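Local coordinates for protein diphosphomevalonate decarboxylase, putative (Trypanosoma brucei, PDB 2HKE) that probably catalyses the ATP-dependent decarboxylation of (R)-5-diphosphomevalonate to isopentenyl diphosphate, a step of the mevalonate pathway to isoprenoids and sterols, at residues W20-R23 with L29-P32. The protein carries 1 engineered substitution. Numbering follows the deposited sequence.
Sequences WGKR and LILP. With SO4 (sulfate ion), chain C.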
ATOM      1  N   TRP A  20       1.164   6.917 -10.081  1.00 18.76           N
ATOM      2  CA  TRP A  20       2.497   7.290 -10.454  1.00 19.15           C
ATOM      3  C   TRP A  20       2.393   8.576 -11.240  1.00 19.90           C
ATOM      4  O   TRP A  20       2.161   8.561 -12.422  1.00 20.02           O
ATOM      5  CB  TRP A  20       3.187   6.188 -11.255  1.00 19.58           C
ATOM      6  CG  TRP A  20       4.676   6.361 -11.356  1.00 19.41           C
ATOM      7  CD1 TRP A  20       5.393   6.676 -12.469  1.00 20.91           C
ATOM      8  CD2 TRP A  20       5.605   6.119 -10.330  1.00 18.09           C
ATOM      9  NE1 TRP A  20       6.746   6.715 -12.173  1.00 21.22           N
ATOM     10  CE2 TRP A  20       6.893   6.360 -10.858  1.00 20.58           C
ATOM     11  CE3 TRP A  20       5.490   5.753  -8.983  1.00 19.84           C
ATOM     12  CZ2 TRP A  20       8.035   6.252 -10.088  1.00 22.60           C
ATOM     13  CZ3 TRP A  20       6.656   5.671  -8.219  1.00 19.14           C
ATOM     14  CH2 TRP A  20       7.900   5.925  -8.784  1.00 22.34           C
ATOM     15  N   GLY A  21       2.496   9.689 -10.522  1.00 18.82           N
ATOM     16  CA  GLY A  21       2.439  11.015 -11.069  1.00 19.85           C
ATOM     17  C   GLY A  21       1.414  11.936 -10.426  1.00 20.21           C
ATOM     18  O   GLY A  21       0.221  11.569 -10.294  1.00 20.07           O
ATOM     19  N   LYS A  22       1.861  13.141 -10.079  1.00 19.68           N
ATOM     20  CA  LYS A  22       0.983  14.226  -9.686  1.00 20.09           C
ATOM     21  C   LYS A  22       0.756  15.205 -10.846  1.00 21.36           C
ATOM     22  O   LYS A  22       1.716  15.605 -11.533  1.00 19.29           O
ATOM     23  CB  LYS A  22       1.550  14.968  -8.483  1.00 20.21           C
ATOM     24  CG  LYS A  22       1.752  14.064  -7.250  1.00 21.37           C
ATOM     25  CD  LYS A  22       2.528  14.775  -6.175  1.00 19.97           C
ATOM     26  CE  LYS A  22       2.889  13.958  -4.926  1.00 21.62           C
ATOM     27  NZ  LYS A  22       3.738  12.825  -5.237  1.00 22.38           N
ATOM     28  N   ARG A  23      -0.495  15.587 -11.044  1.00 20.73           N
ATOM     29  CA  ARG A  23      -0.850  16.516 -12.101  1.00 21.39           C
ATOM     30  C   ARG A  23      -0.496  17.973 -11.808  1.00 23.74           C
ATOM     31  O   ARG A  23      -0.109  18.344 -10.689  1.00 22.47           O
ATOM     32  CB  ARG A  23      -2.325  16.355 -12.460  1.00 21.85           C
ATOM     33  CG  ARG A  23      -3.304  16.811 -11.402  1.00 21.10           C
ATOM     34  CD  ARG A  23      -4.735  16.746 -11.929  1.00 22.65           C
ATOM     35  NE  ARG A  23      -5.736  17.358 -11.056  1.00 22.78           N
ATOM     36  CZ  ARG A  23      -6.512  16.698 -10.191  1.00 22.43           C
ATOM     37  NH1 ARG A  23      -6.340  15.410  -9.971  1.00 21.68           N
ATOM     38  NH2 ARG A  23      -7.421  17.348  -9.477  1.00 22.50           N
ATOM     39  N   LEU A  29      -0.841  19.807  -2.821  1.00 19.95           N
ATOM     40  CA  LEU A  29      -2.133  19.168  -2.485  1.00 20.54           C
ATOM     41  C   LEU A  29      -2.176  17.660  -2.689  1.00 19.90           C
ATOM     42  O   LEU A  29      -3.065  17.026  -2.109  1.00 19.62           O
ATOM     43  CB  LEU A  29      -3.307  19.813  -3.223  1.00 19.69           C
ATOM     44  CG  LEU A  29      -3.570  21.273  -2.807  1.00 24.23           C
ATOM     45  CD1 LEU A  29      -4.603  21.847  -3.726  1.00 24.89           C
ATOM     46  CD2 LEU A  29      -4.049  21.365  -1.356  1.00 27.33           C
ATOM     47  N   ILE A  30      -1.221  17.085  -3.436  1.00 18.77           N
ATOM     48  CA  ILE A  30      -1.172  15.625  -3.706  1.00 19.47           C
ATOM     49  C   ILE A  30      -2.420  15.240  -4.547  1.00 19.69           C
ATOM     50  O   ILE A  30      -3.320  14.495  -4.124  1.00 19.63           O
ATOM     51  CB  ILE A  30      -1.011  14.779  -2.407  1.00 19.17           C
ATOM     52  CG1 ILE A  30      -0.001  15.420  -1.410  1.00 20.46           C
ATOM     53  CG2 ILE A  30      -0.647  13.315  -2.768  1.00 18.81           C
ATOM     54  CD1 ILE A  30       1.393  15.640  -1.987  1.00 22.37           C
ATOM     55  N   LEU A  31      -2.425  15.732  -5.781  1.00 19.05           N
ATOM     56  CA  LEU A  31      -3.496  15.493  -6.742  1.00 18.48           C
ATOM     57  C   LEU A  31      -2.890  14.698  -7.902  1.00 18.56           C
ATOM     58  O   LEU A  31      -1.896  15.133  -8.505  1.00 18.35           O
ATOM     59  CB  LEU A  31      -4.114  16.815  -7.266  1.00 18.00           C
ATOM     60  CG  LEU A  31      -4.377  17.860  -6.207  1.00 19.40           C
ATOM     61  CD1 LEU A  31      -4.939  19.112  -6.876  1.00 24.08           C
ATOM     62  CD2 LEU A  31      -5.352  17.312  -5.199  1.00 18.40           C
ATOM     63  N   PRO A  32      -3.408  13.494  -8.147  1.00 18.20           N
ATOM     64  CA  PRO A  32      -2.720  12.599  -9.050  1.00 18.32           C
ATOM     65  C   PRO A  32      -3.117  12.822 -10.515  1.00 19.14           C
ATOM     66  O   PRO A  32      -4.158  13.441 -10.777  1.00 19.23           O
ATOM     67  CB  PRO A  32      -3.154  11.256  -8.563  1.00 19.22           C
ATOM     68  CG  PRO A  32      -4.559  11.458  -8.118  1.00 18.86           C
ATOM     69  CD  PRO A  32      -4.587  12.862  -7.560  1.00 18.12           C
TER
HETATM   70  S   SO4 C 381       3.572  10.781  -2.354  1.00 23.93           S
HETATM   71  O1  SO4 C 381       4.425  11.765  -2.991  1.00 24.28           O
HETATM   72  O2  SO4 C 381       3.883   9.463  -2.856  1.00 24.08           O
HETATM   73  O3  SO4 C 381       3.790  10.786  -0.912  1.00 22.99           O
HETATM   74  O4  SO4 C 381       2.170  11.069  -2.664  1.00 23.69           O
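Arg23 sets CG between its own backbone N and carbonyl carbon (chi1 69°), then runs extended to NE, which carries the guanidinium across Leu31 to the carbonyl of Pro32. Lys22 instead keeps CG anti to its carbonyl carbon and bends at its last torsion (chi4 62°), bringing NZ to a sulfate ion. Both belong to the connection between strands 5-15 and 36-40 in the N-terminal domain of this GHMP-kinase-like fold. Residues 20-23 and 29-32 form the two limbs of the loop, joined by a single beta bridge between Lys22 and Pro32. Arg23 N donates to Leu31 O at 2.9 Å. Lys22 CA also makes a CH...O contact with Leu31 O at 3.2 Å. Arg23 NH1 lies 3.0 Å from Pro32 O, a hydrogen bond in the carbonyl plane and near the guanidinium plane. NH1 also bonds to Lys160 O, so two backbone carbonyls grip this nitrogen and help hold the group's orientation. Leu31 CB sits over the centre of one face of the Arg23 guanidinium, 3.7 Å above the plane. Lys22 and Ile30 run side by side, and Lys22 CE is 3.7 Å from Ile30 CD1. The sulfate, probably from the crystallisation liquor, is also hydrogen-bonded by Tyr19, Arg77, Ser144, Gly145 and Thr200; such an anion pocket is consistent with the place of a substrate phosphate. Lys22 NZ bonds to Tyr19 OH as well, and reaches sulfate O1 at 2.6 Å.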